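Local coordinates for protein alpha-1,3-glucanase (Streptomyces thermodiastaticus, PDB 7C7D) that hydrolyses alpha-1,3-glucosidic bonds of alpha-1,3-glucan as a thermostable glycoside hydrolase of family GH87, at residues 292-297 against 321-326; 326-331 against 350-355; 345-350 against 369-374. All coordinates share one frame; numbering follows the deposited sequence.

Contact 1. Residues 292-297 against 321-326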
ATOM      1  N   ALA A 292      17.535  -1.203  -5.177  1.00 13.48           N
ATOM      2  CA  ALA A 292      16.616  -0.138  -4.813  1.00 13.01           C
ATOM      3  C   ALA A 292      16.470   0.830  -5.976  1.00 12.69           C
ATOM      4  O   ALA A 292      17.433   1.088  -6.707  1.00 13.83           O
ATOM      5  CB  ALA A 292      17.116   0.615  -3.579  1.00 14.24           C
ATOM      6  N   VAL A 293      15.257   1.344  -6.160  1.00 11.91           N
ATOM      7  CA  VAL A 293      15.001   2.485  -7.039  1.00 12.07           C
ATOM      8  C   VAL A 293      14.331   3.541  -6.183  1.00 12.11           C
ATOM      9  O   VAL A 293      13.200   3.349  -5.714  1.00 12.58           O
ATOM     10  CB  VAL A 293      14.149   2.132  -8.265  1.00 12.59           C
ATOM     11  CG1 VAL A 293      13.887   3.381  -9.095  1.00 14.08           C
ATOM     12  CG2 VAL A 293      14.844   1.068  -9.099  1.00 13.45           C
ATOM     13  N   ILE A 294      15.046   4.636  -5.944  1.00 12.38           N
ATOM     14  CA  ILE A 294      14.601   5.710  -5.070  1.00 12.81           C
ATOM     15  C   ILE A 294      14.613   6.992  -5.888  1.00 12.26           C
ATOM     16  O   ILE A 294      15.667   7.409  -6.388  1.00 14.11           O
ATOM     17  CB  ILE A 294      15.485   5.826  -3.819  1.00 14.14           C
ATOM     18  CG1 ILE A 294      15.565   4.472  -3.098  1.00 14.85           C
ATOM     19  CG2 ILE A 294      14.957   6.908  -2.901  1.00 15.73           C
ATOM     20  CD1 ILE A 294      16.407   4.495  -1.837  1.00 15.78           C
ATOM     21  N   GLY A 295      13.442   7.604  -6.044  1.00 12.08           N
ATOM     22  CA  GLY A 295      13.302   8.795  -6.850  1.00 13.46           C
ATOM     23  C   GLY A 295      13.428  10.058  -6.024  1.00 12.92           C
ATOM     24  O   GLY A 295      13.864  10.052  -4.870  1.00 13.59           O
ATOM     25  N   GLU A 296      13.048  11.170  -6.654  1.00 13.39           N
ATOM     26  CA  GLU A 296      13.013  12.480  -6.015  1.00 14.37           C
ATOM     27  C   GLU A 296      11.647  13.121  -6.210  1.00 14.67           C
ATOM     28  O   GLU A 296      11.523  14.345  -6.248  1.00 16.41           O
ATOM     29  CB  GLU A 296      14.134  13.384  -6.528  1.00 16.80           C
ATOM     30  CG  GLU A 296      15.525  12.846  -6.232  1.00 17.92           C
ATOM     31  CD  GLU A 296      15.863  12.828  -4.744  1.00 19.03           C
ATOM     32  OE1 GLU A 296      15.322  13.670  -3.996  1.00 20.52           O
ATOM     33  OE2 GLU A 296      16.671  11.972  -4.320  1.00 20.27           O
ATOM     34  N   VAL A 297      10.610  12.298  -6.322  1.00 13.13           N
ATOM     35  CA  VAL A 297       9.269  12.795  -6.602  1.00 12.94           C
ATOM     36  C   VAL A 297       8.682  13.381  -5.326  1.00 14.05           C
ATOM     37  O   VAL A 297       8.655  12.723  -4.275  1.00 15.36           O
ATOM     38  CB  VAL A 297       8.388  11.670  -7.168  1.00 12.77           C
ATOM     39  CG1 VAL A 297       6.966  12.161  -7.364  1.00 14.03           C
ATOM     40  CG2 VAL A 297       8.972  11.157  -8.481  1.00 13.17           C
ATOM     41  N   GLY A 321      12.603  -8.596  -4.315  1.00 12.97           N
ATOM     42  CA  GLY A 321      13.676  -8.118  -3.464  1.00 13.56           C
ATOM     43  C   GLY A 321      13.997  -6.651  -3.626  1.00 13.47           C
ATOM     44  O   GLY A 321      15.103  -6.229  -3.278  1.00 14.56           O
ATOM     45  N   MET A 322      13.060  -5.854  -4.132  1.00 12.82           N
ATOM     46  CA  MET A 322      13.307  -4.454  -4.437  1.00 12.44           C
ATOM     47  C   MET A 322      12.886  -3.550  -3.290  1.00 12.31           C
ATOM     48  O   MET A 322      12.013  -3.882  -2.486  1.00 13.44           O
ATOM     49  CB  MET A 322      12.525  -4.027  -5.681  1.00 13.24           C
ATOM     50  CG  MET A 322      12.773  -4.880  -6.913  1.00 14.30           C
ATOM     51  SD  MET A 322      14.413  -4.697  -7.643  1.00 14.78           S
ATOM     52  CE  MET A 322      14.407  -2.958  -8.075  1.00 14.72           C
ATOM     53  N   TRP A 323      13.508  -2.371  -3.251  1.00 11.82           N
ATOM     54  CA  TRP A 323      13.097  -1.267  -2.391  1.00 11.88           C
ATOM     55  C   TRP A 323      12.750  -0.110  -3.318  1.00 11.45           C
ATOM     56  O   TRP A 323      13.633   0.412  -4.005  1.00 12.48           O
ATOM     57  CB  TRP A 323      14.256  -0.877  -1.482  1.00 12.97           C
ATOM     58  CG  TRP A 323      13.979   0.235  -0.538  1.00 13.36           C
ATOM     59  CD1 TRP A 323      13.902   1.575  -0.825  1.00 14.22           C
ATOM     60  CD2 TRP A 323      13.780   0.113   0.870  1.00 14.92           C
ATOM     61  NE1 TRP A 323      13.645   2.286   0.325  1.00 14.84           N
ATOM     62  CE2 TRP A 323      13.568   1.410   1.378  1.00 15.70           C
ATOM     63  CE3 TRP A 323      13.747  -0.973   1.753  1.00 17.47           C
ATOM     64  CZ2 TRP A 323      13.347   1.652   2.735  1.00 18.08           C
ATOM     65  CZ3 TRP A 323      13.521  -0.732   3.095  1.00 20.40           C
ATOM     66  CH2 TRP A 323      13.318   0.570   3.571  1.00 19.94           C
ATOM     67  N   ILE A 324      11.476   0.277  -3.347  1.00 10.85           N
ATOM     68  CA  ILE A 324      10.966   1.283  -4.277  1.00 10.94           C
ATOM     69  C   ILE A 324      10.419   2.428  -3.442  1.00 10.92           C
ATOM     70  O   ILE A 324       9.576   2.202  -2.565  1.00 11.55           O
ATOM     71  CB  ILE A 324       9.855   0.698  -5.163  1.00 11.60           C
ATOM     72  CG1 ILE A 324      10.335  -0.561  -5.890  1.00 12.91           C
ATOM     73  CG2 ILE A 324       9.314   1.747  -6.130  1.00 12.82           C
ATOM     74  CD1 ILE A 324      11.544  -0.369  -6.760  1.00 16.32           C
ATOM     75  N   GLN A 325      10.904   3.647  -3.690  1.00 11.48           N
ATOM     76  CA  GLN A 325      10.566   4.747  -2.801  1.00 11.11           C
ATOM     77  C   GLN A 325      10.652   6.080  -3.535  1.00 10.79           C
ATOM     78  O   GLN A 325      11.480   6.258  -4.428  1.00 11.58           O
ATOM     79  CB  GLN A 325      11.521   4.744  -1.598  1.00 11.38           C
ATOM     80  CG  GLN A 325      11.198   5.758  -0.533  1.00 11.92           C
ATOM     81  CD  GLN A 325      12.172   5.717   0.633  1.00 13.02           C
ATOM     82  OE1 GLN A 325      13.309   5.242   0.502  1.00 15.13           O
ATOM     83  NE2 GLN A 325      11.731   6.214   1.781  1.00 13.52           N
ATOM     84  N   HIS A 326       9.814   7.034  -3.115  1.00 11.03           N
ATOM     85  CA  HIS A 326       9.909   8.425  -3.593  1.00 11.74           C
ATOM     86  C   HIS A 326       9.696   8.524  -5.100  1.00 11.59           C
ATOM     87  O   HIS A 326      10.405   9.251  -5.804  1.00 12.67           O
ATOM     88  CB  HIS A 326      11.203   9.118  -3.162  1.00 12.21           C
ATOM     89  CG  HIS A 326      11.329   9.291  -1.684  1.00 12.43           C
ATOM     90  ND1 HIS A 326      12.547   9.425  -1.050  1.00 13.96           N
ATOM     91  CD2 HIS A 326      10.389   9.344  -0.708  1.00 12.78           C
ATOM     92  CE1 HIS A 326      12.352   9.548   0.252  1.00 13.94           C
ATOM     93  NE2 HIS A 326      11.052   9.504   0.485  1.00 12.98           N
TER
HETATM   94  O   HOH W   1      15.007  10.150  -2.241  1.00 18.22           O

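Contact 2. Residues 326-331 against 350-355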
ATOM      1  N   HIS A 326       9.814   7.034  -3.115  1.00 11.03           N
ATOM      2  CA  HIS A 326       9.909   8.425  -3.593  1.00 11.74           C
ATOM      3  C   HIS A 326       9.696   8.524  -5.100  1.00 11.59           C
ATOM      4  O   HIS A 326      10.405   9.251  -5.804  1.00 12.67           O
ATOM      5  CB  HIS A 326      11.203   9.118  -3.162  1.00 12.21           C
ATOM      6  CG  HIS A 326      11.329   9.291  -1.684  1.00 12.43           C
ATOM      7  ND1 HIS A 326      12.547   9.425  -1.050  1.00 13.96           N
ATOM      8  CD2 HIS A 326      10.389   9.344  -0.708  1.00 12.78           C
ATOM      9  CE1 HIS A 326      12.352   9.548   0.252  1.00 13.94           C
ATOM     10  NE2 HIS A 326      11.052   9.504   0.485  1.00 12.98           N
ATOM     11  N   VAL A 327       8.706   7.786  -5.593  1.00 11.51           N
ATOM     12  CA  VAL A 327       8.222   7.906  -6.964  1.00 11.33           C
ATOM     13  C   VAL A 327       6.745   8.273  -6.909  1.00 11.13           C
ATOM     14  O   VAL A 327       6.171   8.415  -5.820  1.00 12.63           O
ATOM     15  CB  VAL A 327       8.489   6.628  -7.785  1.00 12.02           C
ATOM     16  CG1 VAL A 327       9.981   6.424  -7.960  1.00 12.30           C
ATOM     17  CG2 VAL A 327       7.877   5.390  -7.112  1.00 13.17           C
ATOM     18  N   LYS A 328       6.115   8.443  -8.072  1.00 11.31           N
ATOM     19  CA  LYS A 328       4.678   8.707  -8.097  1.00 10.92           C
ATOM     20  C   LYS A 328       3.911   7.398  -7.935  1.00 11.09           C
ATOM     21  O   LYS A 328       3.230   7.185  -6.927  1.00 11.63           O
ATOM     22  CB  LYS A 328       4.283   9.444  -9.381  1.00 12.33           C
ATOM     23  CG  LYS A 328       2.811   9.837  -9.402  1.00 13.48           C
ATOM     24  CD  LYS A 328       2.371  10.425 -10.722  1.00 15.50           C
ATOM     25  CE  LYS A 328       2.338   9.383 -11.816  1.00 16.15           C
ATOM     26  NZ  LYS A 328       1.561   9.868 -12.998  1.00 16.93           N
ATOM     27  N   VAL A 329       4.020   6.512  -8.922  1.00 11.06           N
ATOM     28  CA  VAL A 329       3.509   5.149  -8.837  1.00 11.31           C
ATOM     29  C   VAL A 329       4.699   4.204  -8.825  1.00 11.52           C
ATOM     30  O   VAL A 329       5.653   4.384  -9.588  1.00 12.07           O
ATOM     31  CB  VAL A 329       2.557   4.823 -10.006  1.00 11.62           C
ATOM     32  CG1 VAL A 329       2.079   3.371  -9.933  1.00 12.20           C
ATOM     33  CG2 VAL A 329       1.379   5.766  -9.990  1.00 13.52           C
ATOM     34  N   GLY A 330       4.658   3.196  -7.954  1.00 11.48           N
ATOM     35  CA  GLY A 330       5.702   2.190  -8.004  1.00 11.48           C
ATOM     36  C   GLY A 330       5.709   1.441  -9.324  1.00 10.66           C
ATOM     37  O   GLY A 330       6.687   1.496 -10.078  1.00 12.04           O
ATOM     38  N   LEU A 331       4.620   0.742  -9.629  1.00 10.94           N
ATOM     39  CA  LEU A 331       4.485   0.012 -10.887  1.00 11.14           C
ATOM     40  C   LEU A 331       3.132   0.350 -11.488  1.00 10.92           C
ATOM     41  O   LEU A 331       2.090  -0.042 -10.950  1.00 11.53           O
ATOM     42  CB  LEU A 331       4.630  -1.499 -10.695  1.00 12.11           C
ATOM     43  CG  LEU A 331       5.977  -2.014 -10.173  1.00 12.87           C
ATOM     44  CD1 LEU A 331       6.033  -2.031  -8.645  1.00 13.17           C
ATOM     45  CD2 LEU A 331       6.275  -3.404 -10.724  1.00 14.85           C
ATOM     46  N   THR A 350       5.081   6.902  -1.862  1.00 10.98           N
ATOM     47  CA  THR A 350       4.767   7.214  -3.247  1.00 11.24           C
ATOM     48  C   THR A 350       3.634   8.227  -3.266  1.00 10.94           C
ATOM     49  O   THR A 350       2.740   8.179  -2.424  1.00 11.80           O
ATOM     50  CB  THR A 350       4.404   5.949  -4.056  1.00 12.08           C
ATOM     51  OG1 THR A 350       3.269   5.295  -3.474  1.00 12.28           O
ATOM     52  CG2 THR A 350       5.569   4.960  -4.089  1.00 12.51           C
ATOM     53  N   THR A 351       3.678   9.172  -4.205  1.00 11.13           N
ATOM     54  CA  THR A 351       2.645  10.203  -4.190  1.00 11.60           C
ATOM     55  C   THR A 351       1.334   9.750  -4.819  1.00 11.49           C
ATOM     56  O   THR A 351       0.329  10.459  -4.695  1.00 12.77           O
ATOM     57  CB  THR A 351       3.138  11.502  -4.824  1.00 12.32           C
ATOM     58  OG1 THR A 351       3.512  11.251  -6.182  1.00 13.18           O
ATOM     59  CG2 THR A 351       4.317  12.066  -4.045  1.00 14.17           C
ATOM     60  N   ALA A 352       1.313   8.582  -5.461  1.00 11.39           N
ATOM     61  CA  ALA A 352       0.077   7.978  -5.935  1.00 11.76           C
ATOM     62  C   ALA A 352       0.102   6.488  -5.591  1.00 11.26           C
ATOM     63  O   ALA A 352       0.649   6.109  -4.548  1.00 11.63           O
ATOM     64  CB  ALA A 352      -0.141   8.244  -7.430  1.00 13.14           C
ATOM     65  N   ASP A 353      -0.492   5.641  -6.432  1.00 12.00           N
ATOM     66  CA  ASP A 353      -0.651   4.228  -6.099  1.00 11.52           C
ATOM     67  C   ASP A 353       0.697   3.533  -5.926  1.00 11.13           C
ATOM     68  O   ASP A 353       1.701   3.891  -6.545  1.00 12.26           O
ATOM     69  CB  ASP A 353      -1.385   3.497  -7.232  1.00 12.21           C
ATOM     70  CG  ASP A 353      -2.867   3.842  -7.337  1.00 15.19           C
ATOM     71  OD1 ASP A 353      -3.344   4.816  -6.729  1.00 18.94           O
ATOM     72  OD2 ASP A 353      -3.567   3.106  -8.058  1.00 16.23           O
ATOM     73  N   GLY A 354       0.696   2.465  -5.127  1.00 10.60           N
ATOM     74  CA  GLY A 354       1.876   1.620  -5.076  1.00 10.87           C
ATOM     75  C   GLY A 354       2.045   0.804  -6.344  1.00 10.36           C
ATOM     76  O   GLY A 354       3.113   0.808  -6.971  1.00 11.37           O
ATOM     77  N   LEU A 355       0.999   0.083  -6.734  1.00 10.58           N
ATOM     78  CA  LEU A 355       0.986  -0.693  -7.959  1.00 10.30           C
ATOM     79  C   LEU A 355      -0.429  -0.662  -8.510  1.00 10.70           C
ATOM     80  O   LEU A 355      -1.396  -0.805  -7.758  1.00 11.29           O
ATOM     81  CB  LEU A 355       1.428  -2.144  -7.696  1.00 11.40           C
ATOM     82  CG  LEU A 355       1.312  -3.157  -8.841  1.00 12.10           C
ATOM     83  CD1 LEU A 355       2.377  -4.244  -8.700  1.00 12.84           C
ATOM     84  CD2 LEU A 355      -0.079  -3.799  -8.897  1.00 13.00           C
TER

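Contact 3. Residues 345-350 against 369-374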
ATOM      1  N   ASN A 345       8.861  -7.280  -2.167  1.00 11.54           N
ATOM      2  CA  ASN A 345       9.340  -5.920  -2.367  1.00 11.54           C
ATOM      3  C   ASN A 345       8.797  -5.018  -1.270  1.00 10.90           C
ATOM      4  O   ASN A 345       7.832  -5.351  -0.579  1.00 11.60           O
ATOM      5  CB  ASN A 345       8.891  -5.361  -3.716  1.00 12.06           C
ATOM      6  CG  ASN A 345       9.272  -6.257  -4.869  1.00 11.22           C
ATOM      7  OD1 ASN A 345      10.447  -6.409  -5.178  1.00 12.19           O
ATOM      8  ND2 ASN A 345       8.278  -6.863  -5.507  1.00 11.74           N
ATOM      9  N   ARG A 346       9.435  -3.860  -1.134  1.00 11.45           N
ATOM     10  CA  ARG A 346       8.952  -2.767  -0.307  1.00 11.55           C
ATOM     11  C   ARG A 346       8.636  -1.602  -1.226  1.00 11.90           C
ATOM     12  O   ARG A 346       9.457  -1.242  -2.077  1.00 13.80           O
ATOM     13  CB  ARG A 346      10.005  -2.320   0.708  1.00 13.84           C
ATOM     14  CG  ARG A 346      10.755  -3.447   1.355  1.00 15.51           C
ATOM     15  CD  ARG A 346       9.859  -4.257   2.277  1.00 15.31           C
ATOM     16  NE  ARG A 346      10.556  -5.470   2.692  1.00 18.02           N
ATOM     17  CZ  ARG A 346      11.548  -5.488   3.579  1.00 18.83           C
ATOM     18  NH1 ARG A 346      11.932  -4.363   4.171  1.00 19.45           N
ATOM     19  NH2 ARG A 346      12.155  -6.626   3.873  1.00 19.58           N
ATOM     20  N   ILE A 347       7.447  -1.029  -1.069  1.00 11.33           N
ATOM     21  CA  ILE A 347       7.040   0.147  -1.825  1.00 10.65           C
ATOM     22  C   ILE A 347       6.609   1.184  -0.796  1.00 11.02           C
ATOM     23  O   ILE A 347       5.588   1.009  -0.118  1.00 11.85           O
ATOM     24  CB  ILE A 347       5.920  -0.160  -2.832  1.00 11.78           C
ATOM     25  CG1 ILE A 347       6.367  -1.270  -3.790  1.00 13.75           C
ATOM     26  CG2 ILE A 347       5.553   1.093  -3.622  1.00 13.84           C
ATOM     27  CD1 ILE A 347       5.263  -1.817  -4.690  1.00 14.66           C
ATOM     28  N   LEU A 348       7.398   2.252  -0.661  1.00 11.68           N
ATOM     29  CA  LEU A 348       7.236   3.213   0.419  1.00 11.94           C
ATOM     30  C   LEU A 348       7.206   4.615  -0.154  1.00 10.84           C
ATOM     31  O   LEU A 348       7.972   4.939  -1.066  1.00 12.29           O
ATOM     32  CB  LEU A 348       8.414   3.162   1.388  1.00 14.35           C
ATOM     33  CG  LEU A 348       8.796   1.768   1.856  1.00 17.67           C
ATOM     34  CD1 LEU A 348      10.081   1.829   2.631  1.00 20.66           C
ATOM     35  CD2 LEU A 348       7.689   1.216   2.710  1.00 18.17           C
ATOM     36  N   ASP A 349       6.360   5.463   0.422  1.00 11.05           N
ATOM     37  CA  ASP A 349       6.410   6.904   0.159  1.00 10.57           C
ATOM     38  C   ASP A 349       6.264   7.200  -1.339  1.00 10.69           C
ATOM     39  O   ASP A 349       7.187   7.682  -2.005  1.00 12.03           O
ATOM     40  CB  ASP A 349       7.715   7.525   0.683  1.00 12.21           C
ATOM     41  CG  ASP A 349       7.999   7.208   2.136  1.00 12.74           C
ATOM     42  OD1 ASP A 349       7.063   7.215   2.965  1.00 13.20           O
ATOM     43  OD2 ASP A 349       9.187   6.988   2.455  1.00 14.45           O
ATOM     44  N   THR A 350       5.081   6.902  -1.862  1.00 10.98           N
ATOM     45  CA  THR A 350       4.767   7.214  -3.247  1.00 11.24           C
ATOM     46  C   THR A 350       3.634   8.227  -3.266  1.00 10.94           C
ATOM     47  O   THR A 350       2.740   8.179  -2.424  1.00 11.80           O
ATOM     48  CB  THR A 350       4.404   5.949  -4.056  1.00 12.08           C
ATOM     49  OG1 THR A 350       3.269   5.295  -3.474  1.00 12.28           O
ATOM     50  CG2 THR A 350       5.569   4.960  -4.089  1.00 12.51           C
ATOM     51  N   ASN A 369       4.473  -8.409  -0.453  1.00 10.61           N
ATOM     52  CA  ASN A 369       5.031  -7.070  -0.495  1.00 10.71           C
ATOM     53  C   ASN A 369       4.564  -6.271   0.710  1.00 10.65           C
ATOM     54  O   ASN A 369       3.517  -6.546   1.302  1.00 11.23           O
ATOM     55  CB  ASN A 369       4.602  -6.343  -1.770  1.00 10.98           C
ATOM     56  CG  ASN A 369       5.007  -7.093  -3.018  1.00 10.51           C
ATOM     57  OD1 ASN A 369       6.178  -7.118  -3.384  1.00 11.41           O
ATOM     58  ND2 ASN A 369       4.040  -7.717  -3.672  1.00 11.16           N
ATOM     59  N   PHE A 370       5.365  -5.268   1.059  1.00 10.34           N
ATOM     60  CA  PHE A 370       5.035  -4.318   2.112  1.00 10.06           C
ATOM     61  C   PHE A 370       4.875  -2.943   1.486  1.00  9.75           C
ATOM     62  O   PHE A 370       5.775  -2.478   0.773  1.00 11.16           O
ATOM     63  CB  PHE A 370       6.138  -4.268   3.171  1.00 10.81           C
ATOM     64  CG  PHE A 370       5.862  -3.289   4.270  1.00 11.12           C
ATOM     65  CD1 PHE A 370       4.893  -3.563   5.216  1.00 12.04           C
ATOM     66  CD2 PHE A 370       6.532  -2.073   4.336  1.00 13.15           C
ATOM     67  CE1 PHE A 370       4.607  -2.667   6.222  1.00 13.87           C
ATOM     68  CE2 PHE A 370       6.246  -1.169   5.349  1.00 13.98           C
ATOM     69  CZ  PHE A 370       5.290  -1.465   6.293  1.00 14.06           C
ATOM     70  N   LEU A 371       3.738  -2.296   1.760  1.00  9.73           N
ATOM     71  CA  LEU A 371       3.406  -0.991   1.194  1.00  9.53           C
ATOM     72  C   LEU A 371       3.015  -0.050   2.322  1.00 10.14           C
ATOM     73  O   LEU A 371       2.074  -0.336   3.071  1.00 11.16           O
ATOM     74  CB  LEU A 371       2.259  -1.115   0.185  1.00 10.56           C
ATOM     75  CG  LEU A 371       2.597  -1.937  -1.070  1.00 10.82           C
ATOM     76  CD1 LEU A 371       2.007  -3.357  -1.012  1.00 12.55           C
ATOM     77  CD2 LEU A 371       2.120  -1.204  -2.312  1.00 11.87           C
ATOM     78  N   ARG A 372       3.745   1.068   2.450  1.00  9.97           N
ATOM     79  CA  ARG A 372       3.447   2.090   3.442  1.00 10.00           C
ATOM     80  C   ARG A 372       3.449   3.455   2.768  1.00  9.65           C
ATOM     81  O   ARG A 372       4.344   3.762   1.977  1.00 10.34           O
ATOM     82  CB  ARG A 372       4.495   2.087   4.566  1.00 10.77           C
ATOM     83  CG  ARG A 372       4.339   3.216   5.575  1.00 10.94           C
ATOM     84  CD  ARG A 372       5.457   3.219   6.614  1.00 12.73           C
ATOM     85  NE  ARG A 372       5.300   2.166   7.622  1.00 12.75           N
ATOM     86  CZ  ARG A 372       6.317   1.513   8.170  1.00 12.99           C
ATOM     87  NH1 ARG A 372       7.558   1.783   7.796  1.00 13.96           N
ATOM     88  NH2 ARG A 372       6.092   0.573   9.082  1.00 13.50           N
ATOM     89  N   ASN A 373       2.461   4.283   3.102  1.00  9.98           N
ATOM     90  CA  ASN A 373       2.463   5.702   2.720  1.00 10.58           C
ATOM     91  C   ASN A 373       2.361   5.900   1.203  1.00 10.53           C
ATOM     92  O   ASN A 373       3.141   6.640   0.596  1.00 10.99           O
ATOM     93  CB  ASN A 373       3.665   6.457   3.308  1.00 11.11           C
ATOM     94  CG  ASN A 373       3.530   7.972   3.203  1.00 11.43           C
ATOM     95  OD1 ASN A 373       2.426   8.519   3.179  1.00 11.68           O
ATOM     96  ND2 ASN A 373       4.672   8.655   3.161  1.00 12.50           N
ATOM     97  N   GLN A 374       1.382   5.232   0.593  1.00  9.96           N
ATOM     98  CA  GLN A 374       0.983   5.522  -0.774  1.00 10.17           C
ATOM     99  C   GLN A 374       0.047   6.723  -0.768  1.00 10.71           C
ATOM    100  O   GLN A 374      -0.615   7.003   0.233  1.00 12.81           O
ATOM    101  CB  GLN A 374       0.278   4.308  -1.388  1.00 10.69           C
ATOM    102  CG  GLN A 374       1.222   3.240  -1.912  1.00 11.00           C
ATOM    103  CD  GLN A 374       2.269   2.821  -0.895  1.00 10.94           C
ATOM    104  OE1 GLN A 374       1.961   2.139   0.092  1.00 10.98           O
ATOM    105  NE2 GLN A 374       3.519   3.221  -1.124  1.00 11.64           N
TER

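Contact 1. Residues 292-297 against 321-326
Ile294 reaches Trp323 at a slant, its CD1 coming to 4.0 Å from Trp323 CD1, while on the same face Ala292 CB packs against Trp323 CB at 3.8 Å. The other face holds Val293, whose CB is touched by the bent-back CD1 of Ile324, and whose CG2 runs alongside the methyl end of Met322. Parallel main-chain hydrogen bonds run from Val293 N to Trp323 O (2.9 Å), Gln325 N to Val293 O and Gly295 N to Gln325 O. Past the strand ends, Val297 N comes to His326 O from above its carbonyl plane, and Gly295 CA lies 3.1 Å from that oxygen. A water joins Gly295 O (2.9 Å) to His326 ND1 (2.8 Å), while His326 NE2 bonds Asp163 OD1. One shell out, the indole N-H of Trp323 NE1 points straight at Gln325 OE1 (3.0 Å, 180°), in the ring plane but above the amide plane; CG lies opposite the backbone N (chi1 -180°), which carries the indole past the carbonyl carbon toward Gln325. Gln325 CG lies over a face of the imidazole of His326, and Gln325 NE2 bonds Asp349 and Asn164. A leucine at Trp323 would probably leave Gln325 OE1 without its indole donor and take away the ring atoms that Ile294 CD1 packs on. Parallel strands in register, continued by paired loop residues, are characteristic of successive coils of a parallel beta-helix, here pectate lyase-like.

Contact 2. Residues 326-331 against 350-355
Peptide groups are the flat surfaces that Val327 and Lys328 offer to Thr351 and Ala352. Thr351 N meets Val327 O in its carbonyl plane (3.1 Å), whereas Ala352 N approaches Lys328 O tilted 31° from that group's plane (2.8 Å). Further on, Leu331 N bonds Gly354 O, slightly tilted, and Gly330 N makes a weak bond to Asp353 O. Thr350 CB sits 3.3 Å from Lys328 O, and Thr350 CG2 lies alongside Val327 CG2. Its hydroxyl takes the crowded position between backbone N and carbonyl carbon (chi1 59°), from which Thr350 OG1 donates to Ala352 O (2.9 Å) and fastens its own turn. Lys328 crosses Thr351 at about a right angle, Lys328 CG lying 3.6 Å from Thr351 OG1. Of the lysine side chain only CB and CG touch the turn; the rest leads away, and NZ is held by the carbonyls of Ser304 and Val301. Thr351 OG1 bonds the backbone carbonyl of Glu299. Val329 CG2 touches the methyl of Ala352 at 3.9 Å, and Leu331 CB meets Leu355 CD1. These stacked turns lead from strands 323-325 and 341-348 into the parallel neighbours 331-333 and 355-357 of a second sheet. Leu331 and Leu355 pack inward on Ile347 and Val342 of strand 341-348, respectively, and Leu355 also reaches Leu379 on strand 379-382.

Contact 3. Residues 345-350 against 369-374
Asn345 and Asn369 open a set of side-chain hydrogen bonds between neighbouring coils. Their amides run side by side with planes only 7° apart, and Asn369 OD1 is gripped twice, by Asn345 N and Asn345 ND2, both at 3.0 Å and from opposite faces of its plane. Asn345 OD1 accepts from Met322, and Asn369 ND2 gives to Asn396. At the other end Asn373 ND2 donates nearly straight to Asp349 OD1 (2.8 Å), staying in its own amide plane but meeting the oxygen on the anti side of the carboxylate, whose plane is turned 76° from the amide. Asp349 OD2, the partner of Gln325, also accepts from the backbone N of Asn164. Gln374, bent at chi2 (51°), folds its amide back so that NE2 gives a bond to Thr350 OG1 (3.1 Å) and a weak one to Ile347 O.

Main-chain bonds knit the parallel strands: Phe370 N to Asn345 O, Ile347 N to Phe370 O (2.9 Å), Arg372 N to Ile347 O, Asp349 N to Arg372 O and, in the turn, Thr350 N to Asn373 O.

Among apolar contacts, Ile347 CB and CD1 each lie 4.0 Å from Leu371 CD2. On the other face Leu348 CD2 touches both Phe370 CE2 (3.8 Å) and Arg372 CB, and Arg346 CD rests on Phe370 CB. Phe370 CZ lies 3.5 Å above a face of the Arg372 guanidinium, offset toward its rim, with Arg372 CZ in the ring plane at its edge.

Arg346 pairs with Glu196 and Arg372 with Asp194, on strand 188-196 of the amino-terminal beta domain; Arg372 NH1 also bonds Asn164 OD1. The chemistry thus divides into apolar rows, amide and carboxylate bonds satisfying buried polar groups at the strand ends, and arginines that probably help dock the beta-helix onto its partner domain.

All three contacts lie in neighbouring coils of the pectate lyase-like beta-helix, their centres about 8 to 9 Å apart. Contact 1 closes along the chain before the others open; contacts 2 and 3 interleave, their segments alternating. Contacts 1 and 3 belong to one run of parallel strands, 292-294, 323-325, 341-348 and 365-372, and Ile324 N probably bonds Arg346 O between them. Contact 2 is the corner beyond, leading into the sheet of 331-333 and 355-357. It shares His326 with contact 1 and Thr350 with contact 3, and His326 N probably bonds Asp349 O. Together they join a few consecutive coils of the rod-like beta-helix, one side of which faces the calcium-containing amino-terminal domain.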